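Local coordinates for protein prephenate dehydrogenase (Corynebacterium glutamicum ATCC 13032, PDB 3KTD) that probably catalyses the NAD(P)+-dependent oxidative decarboxylation of prephenate, using a Rossmann-type nucleotide-binding domain, at residues A[12-17]-A[70-75]; A[149-154]-A[327-332]; A[86-91]-A[114-119]; A[292-297]-A[310-315]. All blocks are in the same frame, centred on the assembly; numbering follows the deposited sequence.

Interaction 1: residues A[12-17]-A[70-75]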
# COMPACT_ATOMS: atom_id res chain seq x y z
N CYS A 12 7.14 28.95 19.31
CA CYS A 12 8.58 28.68 19.37
C CYS A 12 8.89 27.20 19.03
O CYS A 12 8.70 26.32 19.88
CB CYS A 12 9.12 29.04 20.75
SG CYS A 12 10.87 28.73 21.02
N ILE A 13 9.37 26.94 17.81
CA ILE A 13 9.59 25.56 17.33
C ILE A 13 11.00 25.04 17.61
O ILE A 13 11.99 25.59 17.12
CB ILE A 13 9.30 25.43 15.82
CG1 ILE A 13 7.90 25.94 15.48
CG2 ILE A 13 9.42 23.99 15.38
CD1 ILE A 13 7.65 26.12 14.01
N LEU A 14 11.10 23.96 18.39
CA LEU A 14 12.38 23.35 18.71
C LEU A 14 12.56 22.12 17.82
O LEU A 14 11.85 21.11 17.95
CB LEU A 14 12.44 23.00 20.20
CG LEU A 14 12.91 24.11 21.16
CD1 LEU A 14 12.58 25.52 20.69
CD2 LEU A 14 12.34 23.86 22.56
N GLY A 15 13.51 22.22 16.90
CA GLY A 15 13.70 21.21 15.88
C GLY A 15 13.01 21.70 14.62
O GLY A 15 11.81 21.98 14.64
N LEU A 16 13.78 21.83 13.54
CA LEU A 16 13.27 22.36 12.27
C LEU A 16 13.52 21.42 11.10
O LEU A 16 14.18 21.79 10.13
CB LEU A 16 13.87 23.74 12.00
CG LEU A 16 13.42 24.80 13.01
CD1 LEU A 16 14.15 26.14 12.82
CD2 LEU A 16 11.91 24.99 12.91
N GLY A 17 12.96 20.22 11.20
CA GLY A 17 13.01 19.23 10.11
C GLY A 17 11.70 19.21 9.33
O GLY A 17 11.00 20.22 9.25
N ALA A 70 6.01 32.03 24.99
CA ALA A 70 5.73 31.38 23.72
C ALA A 70 5.23 29.96 23.91
O ALA A 70 5.59 29.29 24.88
CB ALA A 70 6.98 31.35 22.85
N LEU A 71 4.39 29.52 22.97
CA LEU A 71 3.99 28.13 22.93
C LEU A 71 5.18 27.41 22.31
O LEU A 71 5.60 27.76 21.22
CB LEU A 71 2.74 27.96 22.08
CG LEU A 71 2.29 26.52 21.83
CD1 LEU A 71 1.91 25.82 23.11
CD2 LEU A 71 1.13 26.53 20.84
N ILE A 72 5.73 26.42 23.02
CA ILE A 72 6.92 25.71 22.55
C ILE A 72 6.53 24.39 21.87
O ILE A 72 5.88 23.55 22.48
CB ILE A 72 7.88 25.39 23.71
CG1 ILE A 72 8.31 26.67 24.42
CG2 ILE A 72 9.10 24.64 23.20
CD1 ILE A 72 9.32 26.44 25.54
N VAL A 73 6.92 24.22 20.61
CA VAL A 73 6.64 22.98 19.90
C VAL A 73 7.89 22.11 19.89
O VAL A 73 8.92 22.52 19.34
CB VAL A 73 6.19 23.25 18.45
CG1 VAL A 73 6.03 21.93 17.69
CG2 VAL A 73 4.90 24.05 18.41
N LEU A 74 7.82 20.94 20.50
CA LEU A 74 8.96 20.03 20.47
C LEU A 74 8.81 19.17 19.22
O LEU A 74 8.14 18.14 19.24
CB LEU A 74 9.05 19.18 21.74
CG LEU A 74 8.97 19.95 23.07
CD1 LEU A 74 9.36 19.03 24.22
CD2 LEU A 74 9.84 21.19 23.06
N ALA A 75 9.43 19.64 18.13
CA ALA A 75 9.37 19.01 16.81
C ALA A 75 10.60 18.14 16.59
O ALA A 75 11.39 18.35 15.67
CB ALA A 75 9.27 20.08 15.73
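L14 reaches across with one methyl group, CD2, which lies on I72 CG2 at 3.4 Å and on L74 CD2 at 3.7 Å. The L14 and L74 side chains run side by side and point the same way, whereas I72 meets L14 at an oblique angle. With L14 CG anti to its carbonyl carbon (chi1 -86°), the CD2 branch is placed against both partners. C12 belongs to the same face and touches A70, CB to CB; T61 and L62 of helix 58-67 help to cover this layer. On the reverse face I13 CG2 packs against A75 CB at 3.9 Å, and L23 of helix 18-29 closes over I13 and V73.

Strands 12-14 and 71-74 are parallel neighbours at the centre of a Rossmann-type sheet, and four backbone bonds form the ladder: C12 N to L71 O, V73 N to C12 O (2.8 Å), L14 N to V73 O and A75 N to L14 O. The last bond carries the pairing past the strand end, as far as G15, whose phi is positive. G15, G17 and G20 match the GxGxxG fingerprint and G17 occupies the N-cap position of the next helix, consistent with a dinucleotide-binding turn. Four backbone bonds between two layers of apolar side chains imply a continuous, buried and largely apolar base, which probably supports the glycine turn at the edge of the presumed cofactor site.

Interaction 2: residues A[149-154]-A[327-332]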
# COMPACT_ATOMS: atom_id res chain seq x y z
N VAL A 149 -4.91 16.53 18.68
CA VAL A 149 -4.58 17.32 19.86
C VAL A 149 -5.20 16.63 21.07
O VAL A 149 -6.39 16.36 21.09
CB VAL A 149 -5.11 18.76 19.76
CG1 VAL A 149 -4.93 19.48 21.09
CG2 VAL A 149 -4.40 19.49 18.65
N THR A 150 -4.38 16.35 22.08
CA THR A 150 -4.85 15.64 23.26
C THR A 150 -5.54 16.54 24.28
O THR A 150 -5.51 17.77 24.18
CB THR A 150 -3.70 14.91 23.95
OG1 THR A 150 -2.70 15.87 24.33
CG2 THR A 150 -3.10 13.88 23.00
N PHE A 151 -6.19 15.90 25.25
CA PHE A 151 -6.93 16.58 26.31
C PHE A 151 -7.10 15.70 27.56
O PHE A 151 -8.10 15.78 28.25
CB PHE A 151 -8.31 17.02 25.78
CG PHE A 151 -9.21 15.88 25.34
CD1 PHE A 151 -9.12 15.36 24.05
CD2 PHE A 151 -10.15 15.34 26.20
CE1 PHE A 151 -9.95 14.32 23.65
CE2 PHE A 151 -10.98 14.29 25.80
CZ PHE A 151 -10.87 13.78 24.53
N ASP A 152 -6.10 14.87 27.87
CA ASP A 152 -6.23 13.94 29.00
C ASP A 152 -6.40 14.66 30.34
O ASP A 152 -7.14 14.18 31.21
CB ASP A 152 -5.01 13.00 29.09
CG ASP A 152 -4.79 12.21 27.83
OD1 ASP A 152 -4.29 12.80 26.84
OD2 ASP A 152 -5.08 10.99 27.83
N GLN A 153 -5.73 15.80 30.49
CA GLN A 153 -5.77 16.58 31.73
C GLN A 153 -7.20 16.92 32.19
O GLN A 153 -7.44 17.08 33.39
CB GLN A 153 -4.95 17.87 31.62
CG GLN A 153 -3.42 17.70 31.64
CD GLN A 153 -2.83 17.41 30.27
OE1 GLN A 153 -3.47 16.79 29.42
NE2 GLN A 153 -1.60 17.86 30.05
N LEU A 154 -8.13 17.02 31.25
CA LEU A 154 -9.52 17.30 31.58
C LEU A 154 -10.27 16.12 32.18
O LEU A 154 -11.28 16.34 32.83
CB LEU A 154 -10.29 17.78 30.35
CG LEU A 154 -9.81 19.09 29.72
CD1 LEU A 154 -10.59 19.36 28.45
CD2 LEU A 154 -9.92 20.26 30.70
N GLN A 327 -17.91 17.19 24.81
CA GLN A 327 -17.87 17.21 23.34
C GLN A 327 -16.53 16.71 22.79
O GLN A 327 -16.47 16.22 21.67
CB GLN A 327 -18.22 18.60 22.78
CG GLN A 327 -19.69 18.98 22.95
CD GLN A 327 -20.62 18.00 22.23
OE1 GLN A 327 -20.42 17.67 21.07
NE2 GLN A 327 -21.65 17.53 22.94
N LEU A 328 -15.47 16.83 23.58
CA LEU A 328 -14.15 16.31 23.19
C LEU A 328 -14.15 14.78 23.15
O LEU A 328 -13.56 14.19 22.25
CB LEU A 328 -13.07 16.81 24.14
CG LEU A 328 -12.73 18.28 23.97
CD1 LEU A 328 -11.91 18.81 25.15
CD2 LEU A 328 -11.99 18.47 22.65
N ILE A 329 -14.82 14.14 24.12
CA ILE A 329 -14.96 12.68 24.15
C ILE A 329 -15.88 12.22 23.00
O ILE A 329 -15.64 11.20 22.36
CB ILE A 329 -15.53 12.16 25.50
CG1 ILE A 329 -14.54 12.41 26.64
CG2 ILE A 329 -15.83 10.68 25.44
CD1 ILE A 329 -14.98 11.83 27.96
N HIS A 330 -16.93 13.00 22.76
CA HIS A 330 -17.87 12.73 21.69
C HIS A 330 -17.13 12.80 20.35
O HIS A 330 -17.39 12.00 19.46
CB HIS A 330 -19.04 13.72 21.77
CG HIS A 330 -20.23 13.36 20.91
ND1 HIS A 330 -21.11 14.31 20.43
CD2 HIS A 330 -20.67 12.16 20.46
CE1 HIS A 330 -22.05 13.70 19.71
NE2 HIS A 330 -21.80 12.40 19.71
N ALA A 331 -16.20 13.74 20.22
CA ALA A 331 -15.40 13.87 19.00
C ALA A 331 -14.42 12.71 18.85
O ALA A 331 -14.18 12.23 17.74
CB ALA A 331 -14.66 15.18 19.00
N GLU A 332 -13.87 12.28 19.98
CA GLU A 332 -12.91 11.17 20.02
C GLU A 332 -13.55 9.87 19.52
O GLU A 332 -12.97 9.18 18.69
CB GLU A 332 -12.40 10.98 21.45
CG GLU A 332 -11.31 9.93 21.64
CD GLU A 332 -11.17 9.50 23.10
OE1 GLU A 332 -12.01 8.71 23.58
OE2 GLU A 332 -10.22 9.96 23.77
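E332 holds its carboxylate by a salt bridge from OE1 to R186, and its other oxygen, OE2, comes to 3.9 Å from F151 CZ at an oblique angle to the ring. The glutamate belongs to helix 324-334, which links the parallel strands 314-317 and 337-340 in a small C-terminal beta-alpha-beta unit; F151 lies in the loop that follows strand 146-149 of the Rossmann-type sheet. The contact joins that loop to the helix of the C-terminal unit, and it does so chiefly through one aromatic ring.

L328 CB sits almost over the centre of the F151 ring, 3.7 Å from the centroid and 12° off the normal, a clear CH-pi contact. The two side chains slide past each other in opposite directions. The far end of the ring also nears the helix backbone, with F151 CZ 3.6 Å from L328 O. That oxygen is already the acceptor for E332 N in the helix. F151 is set up for this by a chi1 of 62°, with CG lodged between its backbone N and carbonyl carbon. The I329 and F151 side chains cross at about a right angle, CG1 approaching CE2. P184, at the end of strand 181-184, packs on both F151 and L328. Beyond the ring, L154 extends the apolar patch and meets L328 at roughly a right angle, its CD1 3.6 Å from L328 CD1.

Interaction 3: residues A[86-91]-A[114-119]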
# COMPACT_ATOMS: atom_id res chain seq x y z
N ASP A 86 13.62 18.08 29.60
CA ASP A 86 14.53 18.52 30.65
C ASP A 86 15.08 19.92 30.36
O ASP A 86 15.26 20.72 31.29
CB ASP A 86 15.68 17.53 30.83
CG ASP A 86 15.23 16.20 31.42
OD1 ASP A 86 14.12 16.14 31.98
OD2 ASP A 86 15.98 15.22 31.33
N ALA A 87 15.32 20.22 29.09
CA ALA A 87 15.82 21.54 28.71
C ALA A 87 14.78 22.63 28.96
O ALA A 87 15.12 23.72 29.39
CB ALA A 87 16.25 21.55 27.25
N VAL A 88 13.52 22.31 28.67
CA VAL A 88 12.41 23.24 28.83
C VAL A 88 12.05 23.45 30.30
O VAL A 88 11.82 24.59 30.74
CB VAL A 88 11.16 22.73 28.06
CG1 VAL A 88 9.90 23.49 28.49
CG2 VAL A 88 11.38 22.84 26.57
N HIS A 89 12.01 22.35 31.05
CA HIS A 89 11.73 22.33 32.49
C HIS A 89 12.70 23.23 33.25
O HIS A 89 12.33 23.88 34.22
CB HIS A 89 11.90 20.90 32.99
CG HIS A 89 11.30 20.63 34.34
ND1 HIS A 89 10.00 20.95 34.66
CD2 HIS A 89 11.81 19.98 35.42
CE1 HIS A 89 9.74 20.54 35.90
NE2 HIS A 89 10.82 19.95 36.37
N THR A 90 13.94 23.24 32.78
CA THR A 90 15.04 23.97 33.38
C THR A 90 15.19 25.41 32.90
O THR A 90 15.74 26.23 33.63
CB THR A 90 16.35 23.22 33.09
OG1 THR A 90 16.50 22.14 34.03
CG2 THR A 90 17.55 24.15 33.16
N HIS A 91 14.71 25.72 31.71
CA HIS A 91 14.89 27.06 31.12
C HIS A 91 13.60 27.88 30.83
O HIS A 91 13.67 29.09 30.65
CB HIS A 91 15.70 26.94 29.84
CG HIS A 91 17.09 26.42 30.04
ND1 HIS A 91 17.39 25.08 30.05
CD2 HIS A 91 18.26 27.08 30.21
CE1 HIS A 91 18.69 24.92 30.23
NE2 HIS A 91 19.24 26.12 30.33
N ARG A 114 7.98 14.26 35.28
CA ARG A 114 8.67 15.52 35.53
C ARG A 114 7.71 16.61 36.04
O ARG A 114 8.10 17.78 36.17
CB ARG A 114 9.39 15.96 34.24
CG ARG A 114 10.57 15.07 33.88
CD ARG A 114 11.08 15.20 32.44
NE ARG A 114 12.12 14.19 32.18
CZ ARG A 114 11.88 12.89 31.92
NH1 ARG A 114 10.64 12.42 31.87
NH2 ARG A 114 12.90 12.06 31.71
N ASN A 115 6.46 16.23 36.32
CA ASN A 115 5.43 17.16 36.82
C ASN A 115 5.20 18.38 35.93
O ASN A 115 4.98 19.49 36.41
CB ASN A 115 5.75 17.58 38.26
CG ASN A 115 5.59 16.43 39.22
OD1 ASN A 115 4.50 15.89 39.38
ND2 ASN A 115 6.69 16.04 39.85
N MSE A 116 5.20 18.14 34.62
CA MSE A 116 5.03 19.20 33.62
C MSE A 116 3.64 19.13 32.98
O MSE A 116 3.35 19.90 32.06
CB MSE A 116 6.11 19.08 32.55
CG MSE A 116 7.53 19.29 33.09
SE MSE A 116 8.96 18.83 31.82
CE MSE A 116 8.79 20.31 30.57
N GLN A 117 2.78 18.26 33.49
CA GLN A 117 1.44 18.08 32.92
C GLN A 117 0.54 19.32 32.97
O GLN A 117 -0.38 19.44 32.18
CB GLN A 117 0.71 16.85 33.49
CG GLN A 117 0.50 16.82 34.99
CD GLN A 117 1.66 16.20 35.73
OE1 GLN A 117 2.80 16.34 35.32
NE2 GLN A 117 1.36 15.51 36.82
N HIS A 118 0.81 20.25 33.88
CA HIS A 118 0.03 21.48 33.94
C HIS A 118 0.36 22.46 32.80
O HIS A 118 -0.33 23.45 32.63
CB HIS A 118 0.17 22.15 35.32
CG HIS A 118 -0.48 21.38 36.44
ND1 HIS A 118 0.22 20.50 37.25
CD2 HIS A 118 -1.77 21.34 36.86
CE1 HIS A 118 -0.61 19.96 38.13
NE2 HIS A 118 -1.82 20.45 37.91
N ARG A 119 1.39 22.17 32.00
CA ARG A 119 1.78 23.05 30.89
C ARG A 119 1.85 22.36 29.51
O ARG A 119 2.27 22.98 28.53
CB ARG A 119 3.15 23.66 31.19
CG ARG A 119 3.16 24.60 32.38
CD ARG A 119 2.47 25.92 32.05
NE ARG A 119 2.32 26.76 33.23
CZ ARG A 119 1.23 26.83 34.00
NH1 ARG A 119 0.14 26.11 33.72
NH2 ARG A 119 1.22 27.63 35.05
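A selenium atom beside an imidazole is the oddity here: M116, present as selenomethionine, sets SE 4.2 Å from the centroid of the H89 ring, 41° off the ring normal, so the approach is oblique. The chain bends at chi3 (72°), turning CE back toward helix 78-91, where it meets V88 CG1 at 4.0 Å. CG of the same residue lies near H89 ND1, and H89 CE1 faces R114 O at 3.2 Å, again from an oblique position. H89 gets there with CG anti to its backbone N, leaning out from the helix over the loop.

At the other end of the contact D86 and R114 form a salt bridge. R114 NE meets D86 OD1 at 2.8 Å, on the syn side of the carboxylate but tilted from its plane, while OD1 lies close to the guanidinium plane. The bond is noticeably bent, with 139° at the hydrogen, and the two flat groups are turned well away from coplanarity. R114 NH1 bonds A110 O of helix 105-113, which R114 follows, so two of its nitrogens, NE and NH1, are bonded.

N115, with positive phi, is the C-prime residue of the Schellman motif that ends helix 105-113, and this turn delivers M116 inward. There M116 packs on V111 of that helix and F97 of strand 97-99, while V88 reaches L62 of helix 58-67.

Interaction 4: residues A[292-297]-A[310-315]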
# COMPACT_ATOMS: atom_id res chain seq x y z
N GLU A 292 -12.44 4.28 2.60
CA GLU A 292 -12.54 5.18 1.45
C GLU A 292 -13.70 6.15 1.62
O GLU A 292 -13.55 7.34 1.37
CB GLU A 292 -12.74 4.41 0.16
CG GLU A 292 -11.51 3.70 -0.34
CD GLU A 292 -11.80 2.78 -1.51
OE1 GLU A 292 -12.98 2.69 -1.93
OE2 GLU A 292 -10.85 2.15 -2.03
N ALA A 293 -14.84 5.62 2.02
CA ALA A 293 -16.05 6.41 2.26
C ALA A 293 -15.78 7.65 3.12
O ALA A 293 -16.29 8.72 2.81
CB ALA A 293 -17.09 5.56 2.90
N ARG A 294 -14.99 7.53 4.17
CA ARG A 294 -14.69 8.70 5.00
C ARG A 294 -13.33 9.35 4.68
O ARG A 294 -12.63 9.84 5.56
CB ARG A 294 -14.85 8.39 6.48
CG ARG A 294 -13.90 7.39 7.08
CD ARG A 294 -14.29 7.16 8.54
NE ARG A 294 -14.23 8.40 9.33
CZ ARG A 294 -14.86 8.60 10.49
NH1 ARG A 294 -15.64 7.67 11.03
NH2 ARG A 294 -14.72 9.77 11.11
N SER A 295 -12.99 9.37 3.38
CA SER A 295 -11.80 10.04 2.82
C SER A 295 -12.14 10.35 1.33
O SER A 295 -13.18 10.98 1.05
CB SER A 295 -10.56 9.14 2.94
OG SER A 295 -10.33 8.75 4.27
N GLY A 296 -11.28 9.92 0.41
CA GLY A 296 -11.52 10.00 -1.04
C GLY A 296 -11.35 8.63 -1.69
O GLY A 296 -10.73 7.74 -1.10
N GLN A 297 -11.90 8.48 -2.90
CA GLN A 297 -11.86 7.24 -3.71
C GLN A 297 -10.79 6.21 -3.30
O GLN A 297 -9.60 6.41 -3.52
CB GLN A 297 -11.69 7.59 -5.19
N SER A 310 -12.85 13.99 2.17
CA SER A 310 -12.88 13.85 3.63
C SER A 310 -14.28 14.05 4.22
O SER A 310 -14.73 15.20 4.40
CB SER A 310 -11.89 14.82 4.30
OG SER A 310 -12.17 14.97 5.69
N SER A 311 -14.95 12.95 4.55
CA SER A 311 -16.28 12.99 5.16
C SER A 311 -16.24 12.78 6.68
O SER A 311 -17.15 12.17 7.25
CB SER A 311 -17.22 11.97 4.49
OG SER A 311 -17.67 12.46 3.23
N ARG A 312 -15.20 13.29 7.33
CA ARG A 312 -15.15 13.27 8.80
C ARG A 312 -16.21 14.25 9.32
O ARG A 312 -16.34 15.35 8.79
CB ARG A 312 -13.79 13.70 9.34
CG ARG A 312 -12.65 12.77 9.02
CD ARG A 312 -11.35 13.28 9.64
NE ARG A 312 -10.22 12.52 9.14
CZ ARG A 312 -9.55 12.80 8.03
NH1 ARG A 312 -9.86 13.86 7.29
NH2 ARG A 312 -8.54 12.02 7.65
N PRO A 313 -16.96 13.84 10.36
CA PRO A 313 -17.92 14.77 10.96
C PRO A 313 -17.20 15.92 11.65
O PRO A 313 -16.02 15.81 11.96
CB PRO A 313 -18.67 13.90 11.98
CG PRO A 313 -17.79 12.75 12.24
CD PRO A 313 -17.05 12.50 10.97
N VAL A 314 -17.92 17.00 11.89
CA VAL A 314 -17.33 18.20 12.47
C VAL A 314 -18.17 18.73 13.64
O VAL A 314 -19.32 19.10 13.46
CB VAL A 314 -17.14 19.30 11.39
CG1 VAL A 314 -18.38 19.44 10.54
CG2 VAL A 314 -16.75 20.62 12.02
N LEU A 315 -17.57 18.74 14.83
CA LEU A 315 -18.18 19.30 16.03
C LEU A 315 -17.56 20.64 16.34
O LEU A 315 -16.34 20.81 16.25
CB LEU A 315 -18.00 18.38 17.23
CG LEU A 315 -19.12 17.38 17.51
CD1 LEU A 315 -19.56 16.64 16.24
CD2 LEU A 315 -18.68 16.40 18.60
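R294 lays the end of its guanidinium obliquely against the ring of P313, with NH2 3.6 Å from CD, while CG of R312 lies at the guanidinium edge, near its plane, 4.2 Å from the same NH2. The arginine leaves the backbone with CG between N and the carbonyl carbon (chi1 65°) and then bends at chi3, a shape that carries it along the 310-315 segment. NH2 is also bonded to L334 O, at the end of helix 324-334, and the side chain packs on A217 of the second subunit.

The R312 side chain runs a separate course. Its NH1 forms a salt bridge with E181 and its NH2 a hydrogen bond with S221 O of the second subunit. R294 NH2 and R312 NE stay 5.6 Å apart, so the two like charges do not meet directly.

The remaining contacts are chiefly backbone. S310 N donates to S295 O at 3.2 Å, standing well above the carbonyl plane with a C=O...N angle of 108°; the side-chain atom S311 CB rests 3.8 Å from A293 O. These atoms flank the unmodelled residues 298-309, where helix 278-293 has ended and the chain heads for strand 314-317. With one tilted backbone bond and two arginines anchored on other parts of the dimer, the chemistry implies a sparse surface junction that probably relies more on those outside partners than on direct pairing.

Interaction 1 is the strand pair beneath the presumed cofactor turn, and interaction 3, with centres 14 Å away, backs onto it: V88 CG2 packs against L74 CD2 at 4.2 Å, so strand 71-74 and the helix that follows it share one core. Interaction 3 also meets interaction 2, where Q153 NE2 probably bonds Q117 O at 2.9 Å. From there the C-terminal unit leads to interaction 4, with L315 CD2 packed on the ring atom ND1 of H330 at 3.7 Å. The four contacts thus form a chain from nucleotide-binding sheet to dimer surface. Interactions 1 and 4, about 30 Å apart between centres, lie on opposite sides of the subunit's centre.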